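Local coordinates for beta-N-acetylglucosaminidase Nag2 (PDB 6EZS), which probably hydrolyses terminal non-reducing N-acetyl-D-hexosamine residues of N-acetyl-beta-D-hexosaminides, as a member of glycoside hydrolase family 20, at residues Ile199-Pro204 against Ser219-Ala224; Glu208-Leu213 against Ile258-Phe263; Gly38-Phe43 against Glu99-Phe104; Arg45-Asp50 against Phe83-Asn88. One frame throughout, in Å; residues are numbered along the deposited sequence.

How the contacts relate
Starting from the N terminus, the chain first passes through G38-F43, and contact 3 closes when E99-F104 returns beside it. Within that span the chain also makes contact 4, where the loop R45-D50 meets the end of strand 78-85; F43 packs on F83 and I85, so contacts 3 and 4 touch. Both belong to the N-terminal beta domain. Contacts 1 and 2 come later and cross: 199-204 is followed by 208-213, then 219-224 closes contact 1 and 258-263 closes contact 2. They share one sheet, with strand 211-216 beside 219-224, in the second domain. The centres of contacts 1 and 3 are about 61 Å apart, far across the molecule from each other.

Contact 1: residues Ile199-Pro204 against Ser219-Ala224; sequences IFKSNP and SIKIEA
F200 and I222 form the tight half of this contact. Their side chains run alongside each other in the same direction, and I222 brings CD1 to 3.8 Å from CE2 of the F200 ring, meeting it obliquely. Helix 227-240 covers this buried face, with C234 against F200, and F230 and A233 against I222. Between the strands the backbone pairing is regular at first: I199 N donates to I220 O, I222 N to I199 O at 2.8 Å, and K201 N to I222 O. It slackens towards the end, where A224 N reaches K201 O only at 3.3 Å, a weak bond. N203 N then takes up A224 O, approaching from above the carbonyl plane.

The other face, carrying I199, K201, K221 and E223, is looser and turns its lysines to solvent. K201 keeps CG anti to its backbone N (chi1 -173°) and runs extended alongside E223. Its CD lies 3.6 Å from E223 OE1, while NZ makes only a long salt bridge to the same oxygen at 3.7 Å. N203 gives ND2 to E223 OE2 at 3.2 Å, nearly straight at 168°; OE2 lies in the plane of the N203 amide but is itself met from above the carboxylate plane. N203 OD1 turns to T205 OG1. Strands 198-202 and 219-224 are thus a parallel pair within the mixed sheet of family 20 domain 2, with helix 227-240 packed on one face.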
loop_
_atom_site.group_PDB
_atom_site.type_symbol
_atom_site.label_atom_id
_atom_site.label_comp_id
_atom_site.label_asym_id
_atom_site.label_seq_id
_atom_site.Cartn_x
_atom_site.Cartn_y
_atom_site.Cartn_z
ATOM N N ILE A 199 -3.000 17.086 -32.425
ATOM C CA ILE A 199 -1.631 16.865 -32.916
ATOM C C ILE A 199 -0.631 16.556 -31.801
ATOM O O ILE A 199 -0.589 17.258 -30.790
ATOM C CB ILE A 199 -1.164 18.102 -33.705
ATOM C CG1 ILE A 199 -1.884 18.145 -35.047
ATOM C CG2 ILE A 199 0.342 18.115 -33.940
ATOM C CD1 ILE A 199 -1.901 19.530 -35.647
ATOM N N PHE A 200 0.181 15.518 -32.023
ATOM C CA PHE A 200 1.330 15.183 -31.168
ATOM C C PHE A 200 2.637 15.537 -31.900
ATOM O O PHE A 200 2.949 14.955 -32.930
ATOM C CB PHE A 200 1.330 13.693 -30.803
ATOM C CG PHE A 200 0.270 13.296 -29.804
ATOM C CD1 PHE A 200 -0.989 12.881 -30.226
ATOM C CD2 PHE A 200 0.543 13.298 -28.445
ATOM C CE1 PHE A 200 -1.962 12.494 -29.310
ATOM C CE2 PHE A 200 -0.422 12.922 -27.521
ATOM C CZ PHE A 200 -1.680 12.518 -27.956
ATOM N N LYS A 201 3.389 16.484 -31.349
ATOM C CA LYS A 201 4.594 17.024 -31.973
ATOM C C LYS A 201 5.786 16.881 -31.034
ATOM O O LYS A 201 5.665 17.052 -29.831
ATOM C CB LYS A 201 4.378 18.501 -32.295
ATOM C CG LYS A 201 5.492 19.160 -33.097
ATOM C CD LYS A 201 5.498 20.668 -32.897
ATOM C CE LYS A 201 6.749 21.298 -33.487
ATOM N NZ LYS A 201 6.598 22.777 -33.575
ATOM N N SER A 202 6.945 16.595 -31.607
ATOM C CA SER A 202 8.180 16.438 -30.846
ATOM C C SER A 202 8.825 17.799 -30.533
ATOM O O SER A 202 8.838 18.687 -31.373
ATOM C CB SER A 202 9.150 15.543 -31.622
ATOM O OG SER A 202 10.480 15.732 -31.201
ATOM N N ASN A 203 9.334 17.947 -29.312
ATOM C CA ASN A 203 10.119 19.112 -28.902
ATOM C C ASN A 203 11.267 18.649 -27.999
ATOM O O ASN A 203 11.061 18.426 -26.805
ATOM C CB ASN A 203 9.251 20.140 -28.179
ATOM C CG ASN A 203 9.994 21.435 -27.891
ATOM O OD1 ASN A 203 11.208 21.449 -27.726
ATOM N ND2 ASN A 203 9.256 22.528 -27.817
ATOM N N PRO A 204 12.485 18.504 -28.573
ATOM C CA PRO A 204 13.681 18.056 -27.822
ATOM C C PRO A 204 14.156 18.967 -26.676
ATOM O O PRO A 204 14.826 18.481 -25.773
ATOM C CB PRO A 204 14.768 17.956 -28.899
ATOM C CG PRO A 204 14.040 17.867 -30.191
ATOM C CD PRO A 204 12.746 18.591 -30.025
ATOM N N SER A 219 -8.061 23.392 -32.949
ATOM C CA SER A 219 -7.014 22.387 -32.798
ATOM C C SER A 219 -6.467 22.296 -31.377
ATOM O O SER A 219 -6.552 23.241 -30.593
ATOM C CB SER A 219 -5.846 22.651 -33.773
ATOM O OG SER A 219 -5.094 23.805 -33.422
ATOM N N ILE A 220 -5.897 21.136 -31.075
ATOM C CA ILE A 220 -5.107 20.910 -29.864
ATOM C C ILE A 220 -3.719 20.462 -30.305
ATOM O O ILE A 220 -3.591 19.491 -31.055
ATOM C CB ILE A 220 -5.733 19.820 -28.961
ATOM C CG1 ILE A 220 -7.034 20.329 -28.341
ATOM C CG2 ILE A 220 -4.769 19.402 -27.853
ATOM C CD1 ILE A 220 -7.908 19.246 -27.738
ATOM N N LYS A 221 -2.685 21.147 -29.823
ATOM C CA LYS A 221 -1.307 20.712 -30.043
ATOM C C LYS A 221 -0.618 20.277 -28.734
ATOM O O LYS A 221 -0.558 21.040 -27.771
ATOM C CB LYS A 221 -0.491 21.799 -30.741
ATOM C CG LYS A 221 0.899 21.320 -31.159
ATOM C CD LYS A 221 1.546 22.218 -32.198
ATOM C CE LYS A 221 2.028 23.532 -31.604
ATOM N NZ LYS A 221 2.305 24.540 -32.667
ATOM N N ILE A 222 -0.102 19.051 -28.722
ATOM C CA ILE A 222 0.674 18.533 -27.601
ATOM C C ILE A 222 2.126 18.396 -28.019
ATOM O O ILE A 222 2.419 17.711 -28.984
ATOM C CB ILE A 222 0.148 17.166 -27.124
ATOM C CG1 ILE A 222 -1.201 17.348 -26.421
ATOM C CG2 ILE A 222 1.125 16.513 -26.151
ATOM C CD1 ILE A 222 -2.064 16.117 -26.382
ATOM N N GLU A 223 3.018 19.016 -27.254
ATOM C CA GLU A 223 4.455 18.926 -27.477
ATOM C C GLU A 223 5.147 18.268 -26.285
ATOM O O GLU A 223 4.818 18.554 -25.142
ATOM C CB GLU A 223 5.057 20.314 -27.688
ATOM C CG GLU A 223 4.558 21.088 -28.905
ATOM C CD GLU A 223 5.316 22.397 -29.122
ATOM O OE1 GLU A 223 5.179 23.001 -30.215
ATOM O OE2 GLU A 223 6.072 22.824 -28.216
ATOM N N ALA A 224 6.112 17.399 -26.559
ATOM C CA ALA A 224 6.951 16.799 -25.520
ATOM C C ALA A 224 8.231 16.313 -26.152
ATOM O O ALA A 224 8.295 16.180 -27.368
ATOM C CB ALA A 224 6.221 15.653 -24.829
#

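Contact 2: residues Glu208-Leu213 against Ile258-Phe263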
loop_
_atom_site.group_PDB
_atom_site.type_symbol
_atom_site.label_atom_id
_atom_site.label_comp_id
_atom_site.label_asym_id
_atom_site.label_seq_id
_atom_site.Cartn_x
_atom_site.Cartn_y
_atom_site.Cartn_z
ATOM N N GLU A 208 12.688 15.559 -19.388
ATOM C CA GLU A 208 11.940 14.342 -19.085
ATOM C C GLU A 208 10.663 14.632 -18.291
ATOM O O GLU A 208 10.706 15.246 -17.223
ATOM C CB GLU A 208 12.824 13.364 -18.299
ATOM C CG GLU A 208 12.187 12.007 -18.021
ATOM C CD GLU A 208 12.096 11.108 -19.245
ATOM O OE1 GLU A 208 13.031 11.119 -20.076
ATOM O OE2 GLU A 208 11.092 10.362 -19.362
ATOM N N GLY A 209 9.538 14.187 -18.845
ATOM C CA GLY A 209 8.233 14.329 -18.225
ATOM C C GLY A 209 7.542 15.648 -18.477
ATOM O O GLY A 209 6.359 15.796 -18.160
ATOM N N ALA A 210 8.263 16.613 -19.034
ATOM C CA ALA A 210 7.702 17.917 -19.332
ATOM C C ALA A 210 6.919 17.873 -20.635
ATOM O O ALA A 210 7.222 17.101 -21.550
ATOM C CB ALA A 210 8.803 18.955 -19.417
ATOM N N TYR A 211 5.915 18.723 -20.715
ATOM C CA TYR A 211 5.097 18.819 -21.894
ATOM C C TYR A 211 4.568 20.240 -22.053
ATOM O O TYR A 211 4.577 21.031 -21.117
ATOM C CB TYR A 211 3.935 17.810 -21.827
ATOM C CG TYR A 211 2.907 18.125 -20.757
ATOM C CD1 TYR A 211 1.832 18.977 -21.023
ATOM C CD2 TYR A 211 3.020 17.594 -19.481
ATOM C CE1 TYR A 211 0.903 19.288 -20.044
ATOM C CE2 TYR A 211 2.090 17.890 -18.507
ATOM C CZ TYR A 211 1.031 18.736 -18.785
ATOM O OH TYR A 211 0.108 19.043 -17.807
ATOM N N LYS A 212 4.118 20.536 -23.263
ATOM C CA LYS A 212 3.360 21.719 -23.568
ATOM C C LYS A 212 2.057 21.210 -24.142
ATOM O O LYS A 212 2.033 20.220 -24.871
ATOM C CB LYS A 212 4.066 22.573 -24.606
ATOM C CG LYS A 212 5.145 23.501 -24.088
ATOM C CD LYS A 212 5.569 24.456 -25.204
ATOM C CE LYS A 212 7.073 24.717 -25.272
ATOM N NZ LYS A 212 7.460 26.052 -24.718
ATOM N N LEU A 213 0.972 21.884 -23.796
ATOM C CA LEU A 213 -0.358 21.539 -24.271
ATOM C C LEU A 213 -1.093 22.844 -24.537
ATOM O O LEU A 213 -1.391 23.599 -23.618
ATOM C CB LEU A 213 -1.083 20.668 -23.235
ATOM C CG LEU A 213 -2.587 20.381 -23.360
ATOM C CD1 LEU A 213 -3.041 20.105 -24.781
ATOM C CD2 LEU A 213 -2.959 19.202 -22.472
ATOM N N ILE A 258 2.190 24.856 -19.853
ATOM C CA ILE A 258 3.590 24.431 -19.856
ATOM C C ILE A 258 3.849 23.816 -18.487
ATOM O O ILE A 258 3.610 24.464 -17.459
ATOM C CB ILE A 258 4.554 25.608 -20.095
ATOM C CG1 ILE A 258 4.138 26.398 -21.356
ATOM C CG2 ILE A 258 5.996 25.094 -20.194
ATOM C CD1 ILE A 258 4.831 27.739 -21.523
ATOM N N ASP A 259 4.342 22.577 -18.456
ATOM C CA ASP A 259 4.288 21.788 -17.235
ATOM C C ASP A 259 5.476 20.861 -17.123
ATOM O O ASP A 259 5.968 20.363 -18.119
ATOM C CB ASP A 259 2.987 20.982 -17.231
ATOM C CG ASP A 259 2.490 20.621 -15.835
ATOM O OD1 ASP A 259 3.014 21.118 -14.818
ATOM O OD2 ASP A 259 1.545 19.817 -15.766
ATOM N N SER A 260 5.922 20.630 -15.889
ATOM C CA SER A 260 7.125 19.846 -15.627
ATOM C C SER A 260 7.017 19.238 -14.228
ATOM O O SER A 260 6.514 19.896 -13.327
ATOM C CB SER A 260 8.371 20.742 -15.728
ATOM O OG SER A 260 9.550 20.035 -15.373
ATOM N N PRO A 261 7.488 17.992 -14.043
ATOM C CA PRO A 261 7.383 17.326 -12.738
ATOM C C PRO A 261 8.366 17.858 -11.695
ATOM O O PRO A 261 9.565 17.962 -11.964
ATOM C CB PRO A 261 7.724 15.859 -13.053
ATOM C CG PRO A 261 8.556 15.916 -14.292
ATOM C CD PRO A 261 8.094 17.119 -15.067
ATOM N N ARG A 262 7.875 18.140 -10.494
ATOM C CA ARG A 262 8.767 18.584 -9.422
ATOM C C ARG A 262 9.812 17.536 -9.051
ATOM O O ARG A 262 10.986 17.879 -8.943
ATOM C CB ARG A 262 8.010 19.012 -8.176
ATOM C CG ARG A 262 8.954 19.495 -7.103
ATOM C CD ARG A 262 8.233 19.961 -5.867
ATOM N NE ARG A 262 9.234 20.422 -4.905
ATOM C CZ ARG A 262 9.030 20.628 -3.605
ATOM N NH1 ARG A 262 7.833 20.417 -3.043
ATOM N NH2 ARG A 262 10.055 21.040 -2.864
ATOM N N PHE A 263 9.379 16.287 -8.845
ATOM C CA PHE A 263 10.283 15.184 -8.463
ATOM C C PHE A 263 10.324 14.085 -9.519
ATOM O O PHE A 263 9.327 13.831 -10.192
ATOM C CB PHE A 263 9.863 14.576 -7.134
ATOM C CG PHE A 263 10.003 15.504 -5.957
ATOM C CD1 PHE A 263 11.249 15.743 -5.387
ATOM C CD2 PHE A 263 8.881 16.099 -5.379
ATOM C CE1 PHE A 263 11.382 16.574 -4.284
ATOM C CE2 PHE A 263 9.011 16.930 -4.274
ATOM C CZ PHE A 263 10.263 17.166 -3.725
#
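Y211 and D259 join the two segments through backbone, ring and polar end alike. The backbone bonds come first. These two residues are an antiparallel hydrogen-bonded pair: Y211 N reaches D259 O at 3.1 Å, and D259 N returns to Y211 O at the same length. The next pair, K212 with I258, is non-hydrogen-bonded, and there the strands touch through side chains, CG of K212 lying 4.1 Å from CG1 of I258.

The aromatic contact uses the opposite face of the sheet. With chi1 at 68°, Y211 holds CG between its backbone N and carbonyl carbon, and the ring stands beside D259. CB of D259 sits over one ring face, 3.7 Å from the centroid and 29° off the normal, a CH-pi contact.

Polar bonds fix the ends. Y211 OH meets D259 OD2 at 2.6 Å, but the bond is weak in geometry; the hydroxyl's stronger partner is T236 OG1. D259 OD1 accepts from N147 N and W608 NE1, so both carboxylate oxygens of this buried residue are engaged.

Van der Waals contacts continue past the strand pair. A210 CA makes a CA-H...O contact to D259 O at 3.2 Å, and the P261 ring settles against G209, its CD 3.8 Å from G209 C. P261 also touches W608 on helix 599-608. The arrangement is that of an antiparallel strand end at a domain junction, where domain 2 hands the chain over to the catalytic TIM barrel.

Contact 3: residues Gly38-Phe43 against Glu99-Phe104; sequences GLTFAF and EAMIDF
L39 reaches across to I102 because its CG stands trans to the backbone N (chi1 -176°) and chi2 of 70° swings CD1 towards the partner strand. There CD1 lies 3.7 Å from CG2 of I102, the two side chains meeting at a slant, and 3.3 Å from M101 O. On the opposite face, T40 OG1 and M101 CG each sit between their own backbone N and carbonyl carbon, which brings the two atoms to 3.3 Å. F41 does the same with its CG, which carries the ring away from the partner strand and leaves its CB near A100 CB, at 3.9 Å, and against E99 O; the ring itself stacks with F97.

These residues belong to an antiparallel strand pair inside the eight-stranded sheet of the N-terminal beta domain, with strand 63-67 beyond 38-42 on one side and strand 109-117 beyond 100-106 on the other. G38 with D103 and T40 with M101 are hydrogen-bonded pairs, T40 N donating to M101 O and M101 N to T40 O, each at 2.9 Å. The non-hydrogen-bonded pair L39-I102 sits between them, and F41-A100 follows after T40-M101. A42 N to E99 O, 3.0 Å, carries the pairing one step further, while the E99 carboxylate takes the backbone N-H groups of H336 and L337. At the other end a water donates to G38 O and to D103 OD2, the latter at 2.7 Å, bridging backbone and carboxylate.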
loop_
_atom_site.group_PDB
_atom_site.type_symbol
_atom_site.label_atom_id
_atom_site.label_comp_id
_atom_site.label_asym_id
_atom_site.label_seq_id
_atom_site.Cartn_x
_atom_site.Cartn_y
_atom_site.Cartn_z
ATOM N N GLY A 38 -14.604 -23.371 22.139
ATOM C CA GLY A 38 -13.487 -22.432 22.144
ATOM C C GLY A 38 -13.759 -21.285 21.205
ATOM O O GLY A 38 -14.363 -21.491 20.168
ATOM N N LEU A 39 -13.304 -20.088 21.576
ATOM C CA LEU A 39 -13.508 -18.864 20.775
ATOM C C LEU A 39 -12.222 -18.442 20.075
ATOM O O LEU A 39 -11.167 -18.420 20.696
ATOM C CB LEU A 39 -14.006 -17.706 21.660
ATOM C CG LEU A 39 -14.355 -16.373 20.957
ATOM C CD1 LEU A 39 -15.611 -16.476 20.095
ATOM C CD2 LEU A 39 -14.522 -15.240 21.955
ATOM N N THR A 40 -12.314 -18.118 18.787
ATOM C CA THR A 40 -11.238 -17.389 18.088
ATOM C C THR A 40 -11.761 -16.061 17.497
ATOM O O THR A 40 -12.945 -15.924 17.194
ATOM C CB THR A 40 -10.509 -18.238 17.009
ATOM O OG1 THR A 40 -11.274 -18.285 15.807
ATOM C CG2 THR A 40 -10.283 -19.647 17.492
ATOM N N PHE A 41 -10.859 -15.088 17.367
ATOM C CA PHE A 41 -11.177 -13.770 16.794
ATOM C C PHE A 41 -9.929 -13.062 16.276
ATOM O O PHE A 41 -8.822 -13.375 16.686
ATOM C CB PHE A 41 -11.868 -12.881 17.830
ATOM C CG PHE A 41 -11.135 -12.795 19.137
ATOM C CD1 PHE A 41 -10.116 -11.855 19.320
ATOM C CD2 PHE A 41 -11.441 -13.663 20.193
ATOM C CE1 PHE A 41 -9.433 -11.769 20.523
ATOM C CE2 PHE A 41 -10.757 -13.578 21.400
ATOM C CZ PHE A 41 -9.758 -12.625 21.564
ATOM N N ALA A 42 -10.115 -12.112 15.371
ATOM C CA ALA A 42 -9.018 -11.299 14.849
ATOM C C ALA A 42 -8.908 -10.028 15.675
ATOM O O ALA A 42 -9.882 -9.306 15.813
ATOM C CB ALA A 42 -9.250 -10.963 13.395
ATOM N N PHE A 43 -7.726 -9.780 16.244
ATOM C CA PHE A 43 -7.461 -8.589 17.060
ATOM C C PHE A 43 -6.043 -8.092 16.799
ATOM O O PHE A 43 -5.083 -8.855 16.953
ATOM C CB PHE A 43 -7.645 -8.903 18.555
ATOM C CG PHE A 43 -7.742 -7.679 19.442
ATOM C CD1 PHE A 43 -8.711 -6.715 19.214
ATOM C CD2 PHE A 43 -6.885 -7.508 20.537
ATOM C CE1 PHE A 43 -8.820 -5.604 20.040
ATOM C CE2 PHE A 43 -6.985 -6.396 21.355
ATOM C CZ PHE A 43 -7.958 -5.450 21.106
ATOM N N GLU A 99 -13.514 -10.122 13.078
ATOM C CA GLU A 99 -14.336 -11.324 12.990
ATOM C C GLU A 99 -14.112 -12.202 14.198
ATOM O O GLU A 99 -13.096 -12.101 14.874
ATOM C CB GLU A 99 -13.988 -12.130 11.740
ATOM C CG GLU A 99 -14.442 -11.517 10.428
ATOM C CD GLU A 99 -14.051 -12.366 9.226
ATOM O OE1 GLU A 99 -13.853 -13.600 9.398
ATOM O OE2 GLU A 99 -13.943 -11.802 8.103
ATOM N N ALA A 100 -15.074 -13.076 14.441
ATOM C CA ALA A 100 -14.972 -14.086 15.478
ATOM C C ALA A 100 -15.681 -15.356 15.042
ATOM O O ALA A 100 -16.512 -15.344 14.132
ATOM C CB ALA A 100 -15.560 -13.576 16.778
ATOM N N MET A 101 -15.329 -16.457 15.693
ATOM C CA MET A 101 -15.961 -17.738 15.434
ATOM C C MET A 101 -15.733 -18.686 16.589
ATOM O O MET A 101 -14.937 -18.406 17.478
ATOM C CB MET A 101 -15.450 -18.339 14.131
ATOM C CG MET A 101 -14.101 -19.008 14.205
ATOM S SD MET A 101 -13.462 -19.226 12.541
ATOM C CE MET A 101 -14.644 -20.419 11.896
ATOM N N ILE A 102 -16.438 -19.810 16.567
ATOM C CA ILE A 102 -16.288 -20.818 17.631
ATOM C C ILE A 102 -16.033 -22.216 17.089
ATOM O O ILE A 102 -16.352 -22.522 15.948
ATOM C CB ILE A 102 -17.482 -20.860 18.618
ATOM C CG1 ILE A 102 -18.811 -20.899 17.870
ATOM C CG2 ILE A 102 -17.424 -19.677 19.571
ATOM C CD1 ILE A 102 -19.938 -21.445 18.714
ATOM N N ASP A 103 -15.417 -23.027 17.941
ATOM C CA ASP A 103 -15.196 -24.442 17.720
ATOM C C ASP A 103 -15.821 -25.156 18.898
ATOM O O ASP A 103 -15.715 -24.685 20.024
ATOM C CB ASP A 103 -13.696 -24.742 17.648
ATOM C CG ASP A 103 -13.094 -24.399 16.289
ATOM O OD1 ASP A 103 -13.679 -24.798 15.257
ATOM O OD2 ASP A 103 -12.022 -23.749 16.236
ATOM N N PHE A 104 -16.488 -26.278 18.626
ATOM C CA PHE A 104 -17.177 -27.085 19.656
ATOM C C PHE A 104 -17.389 -28.512 19.157
ATOM O O PHE A 104 -17.115 -28.823 17.997
ATOM C CB PHE A 104 -18.508 -26.437 20.100
ATOM C CG PHE A 104 -19.467 -26.127 18.972
ATOM C CD1 PHE A 104 -19.199 -25.102 18.066
ATOM C CD2 PHE A 104 -20.671 -26.819 18.846
ATOM C CE1 PHE A 104 -20.088 -24.802 17.041
ATOM C CE2 PHE A 104 -21.563 -26.517 17.826
ATOM C CZ PHE A 104 -21.270 -25.509 16.920
HETATM O O HOH W 1 -12.750 -21.555 17.662
#

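Contact 4: residues Arg45-Asp50 against Phe83-Asn88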
loop_
_atom_site.group_PDB
_atom_site.type_symbol
_atom_site.label_atom_id
_atom_site.label_comp_id
_atom_site.label_asym_id
_atom_site.label_seq_id
_atom_site.Cartn_x
_atom_site.Cartn_y
_atom_site.Cartn_z
ATOM N N ARG A 45 -4.000 -5.876 18.332
ATOM C CA ARG A 45 -3.154 -5.390 19.425
ATOM C C ARG A 45 -2.687 -6.562 20.237
ATOM O O ARG A 45 -3.363 -7.587 20.292
ATOM C CB ARG A 45 -3.902 -4.425 20.354
ATOM C CG ARG A 45 -4.642 -3.282 19.675
ATOM C CD ARG A 45 -3.720 -2.306 18.959
ATOM N NE ARG A 45 -4.500 -1.172 18.460
ATOM C CZ ARG A 45 -4.647 0.013 19.057
ATOM N NH1 ARG A 45 -4.024 0.308 20.205
ATOM N NH2 ARG A 45 -5.418 0.944 18.476
ATOM N N TYR A 46 -1.525 -6.404 20.866
ATOM C CA TYR A 46 -0.946 -7.456 21.686
ATOM C C TYR A 46 -1.677 -7.490 23.038
ATOM O O TYR A 46 -1.694 -6.492 23.782
ATOM C CB TYR A 46 0.550 -7.226 21.869
ATOM C CG TYR A 46 1.238 -8.207 22.780
ATOM C CD1 TYR A 46 1.295 -9.558 22.462
ATOM C CD2 TYR A 46 1.844 -7.785 23.962
ATOM C CE1 TYR A 46 1.939 -10.464 23.295
ATOM C CE2 TYR A 46 2.484 -8.683 24.806
ATOM C CZ TYR A 46 2.536 -10.023 24.466
ATOM O OH TYR A 46 3.158 -10.935 25.295
ATOM N N ILE A 47 -2.305 -8.626 23.328
ATOM C CA ILE A 47 -3.010 -8.824 24.591
ATOM C C ILE A 47 -2.019 -9.313 25.636
ATOM O O ILE A 47 -1.281 -10.266 25.399
ATOM C CB ILE A 47 -4.177 -9.826 24.443
ATOM C CG1 ILE A 47 -5.200 -9.273 23.434
ATOM C CG2 ILE A 47 -4.831 -10.074 25.801
ATOM C CD1 ILE A 47 -6.364 -10.170 23.116
ATOM N N LEU A 48 -2.023 -8.680 26.798
ATOM C CA LEU A 48 -1.089 -9.046 27.847
ATOM C C LEU A 48 -1.436 -10.456 28.399
ATOM O O LEU A 48 -2.542 -10.656 28.915
ATOM C CB LEU A 48 -1.099 -7.977 28.926
ATOM C CG LEU A 48 -0.650 -6.579 28.472
ATOM C CD1 LEU A 48 -1.020 -5.525 29.505
ATOM C CD2 LEU A 48 0.844 -6.506 28.212
ATOM N N PRO A 49 -0.515 -11.446 28.270
ATOM C CA PRO A 49 -0.911 -12.841 28.574
ATOM C C PRO A 49 -1.313 -13.168 30.022
ATOM O O PRO A 49 -2.095 -14.104 30.231
ATOM C CB PRO A 49 0.324 -13.664 28.175
ATOM C CG PRO A 49 1.068 -12.802 27.223
ATOM C CD PRO A 49 0.838 -11.396 27.680
ATOM N N ASP A 50 -0.770 -12.430 30.991
ATOM C CA ASP A 50 -1.121 -12.623 32.392
ATOM C C ASP A 50 -2.321 -11.776 32.768
ATOM O O ASP A 50 -2.794 -11.884 33.901
ATOM C CB ASP A 50 0.042 -12.275 33.336
ATOM C CG ASP A 50 1.335 -13.025 33.006
ATOM O OD1 ASP A 50 1.273 -14.175 32.504
ATOM O OD2 ASP A 50 2.424 -12.451 33.253
ATOM N N PHE A 83 -9.350 -8.842 29.621
ATOM C CA PHE A 83 -7.953 -8.761 29.216
ATOM C C PHE A 83 -7.552 -7.296 29.157
ATOM O O PHE A 83 -8.397 -6.378 29.176
ATOM C CB PHE A 83 -7.672 -9.480 27.871
ATOM C CG PHE A 83 -8.269 -8.805 26.656
ATOM C CD1 PHE A 83 -7.567 -7.823 25.970
ATOM C CD2 PHE A 83 -9.526 -9.169 26.178
ATOM C CE1 PHE A 83 -8.116 -7.196 24.851
ATOM C CE2 PHE A 83 -10.080 -8.549 25.058
ATOM C CZ PHE A 83 -9.379 -7.557 24.402
ATOM N N SER A 84 -6.244 -7.103 29.074
ATOM C CA SER A 84 -5.655 -5.783 28.948
ATOM C C SER A 84 -4.637 -5.728 27.809
ATOM O O SER A 84 -4.186 -6.738 27.271
ATOM C CB SER A 84 -4.998 -5.376 30.272
ATOM O OG SER A 84 -5.918 -5.490 31.348
ATOM N N ILE A 85 -4.291 -4.506 27.464
ATOM C CA ILE A 85 -3.296 -4.197 26.452
ATOM C C ILE A 85 -2.564 -2.949 26.918
ATOM O O ILE A 85 -3.082 -2.176 27.728
ATOM C CB ILE A 85 -3.930 -3.932 25.054
ATOM C CG1 ILE A 85 -4.840 -2.706 25.071
ATOM C CG2 ILE A 85 -4.709 -5.152 24.567
ATOM C CD1 ILE A 85 -5.438 -2.355 23.731
ATOM N N GLY A 86 -1.366 -2.751 26.397
ATOM C CA GLY A 86 -0.610 -1.524 26.676
ATOM C C GLY A 86 -0.899 -0.544 25.587
ATOM O O GLY A 86 -0.283 -0.623 24.539
ATOM N N SER A 87 -1.869 0.338 25.814
ATOM C CA SER A 87 -2.319 1.312 24.806
ATOM C C SER A 87 -3.142 2.437 25.420
ATOM O O SER A 87 -3.944 2.229 26.360
ATOM C CB SER A 87 -3.187 0.638 23.730
ATOM O OG SER A 87 -3.940 1.572 22.946
ATOM N N ASN A 88 -2.954 3.626 24.849
ATOM C CA ASN A 88 -3.843 4.747 25.092
ATOM C C ASN A 88 -5.207 4.475 24.464
ATOM O O ASN A 88 -5.363 3.479 23.771
ATOM C CB ASN A 88 -3.206 6.036 24.571
ATOM C CG ASN A 88 -2.110 6.550 25.498
ATOM O OD1 ASN A 88 -2.034 6.193 26.699
ATOM N ND2 ASN A 88 -1.268 7.407 24.956
HETATM O O HOH W 2 -0.241 -4.458 24.699
#
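I47 packs onto F83, lying crosswise to its side chain. From the inner end of I47, CB lies 4.2 Å from S84 O. CG2, trans to the backbone N, comes 3.5 Å from F83 CD1 and is also close to F83 CB. CG1 goes the other way, anti to the carbonyl carbon (chi1 -61°), and touches CD1 and CE1 of the ring. The terminal CD1 then sits over one ring face, 4.0 Å from the centroid and only 16° off the normal, a CH-pi contact displaced towards the rim. F22, on strand 19-28, also meets the F83 ring, while V52 and L57 lean on I47.

Next along the loop, L48 N donates to S84 O at 2.9 Å and 170°, a straight bond that fastens the loop to the edge strand; L48 CD1 rests against the backbone of I85. A water also bridges the two segments, donating to Y46 O and accepting from G86 N.

R45 bends at chi2, and its NH1 comes to S87 OG at 3.0 Å, with the oxygen at the guanidinium edge near its plane. That bond is weak, and the firmer partner is D95, in a salt bridge to NH2. The side chain of W546, which binds N-acetyl-D-glucosamine, lies about 6 Å from that of R45. The contact thus combines I47-F83 apolar packing with one straight backbone bond, and the arginine is probably positioned more by D95 than by S87.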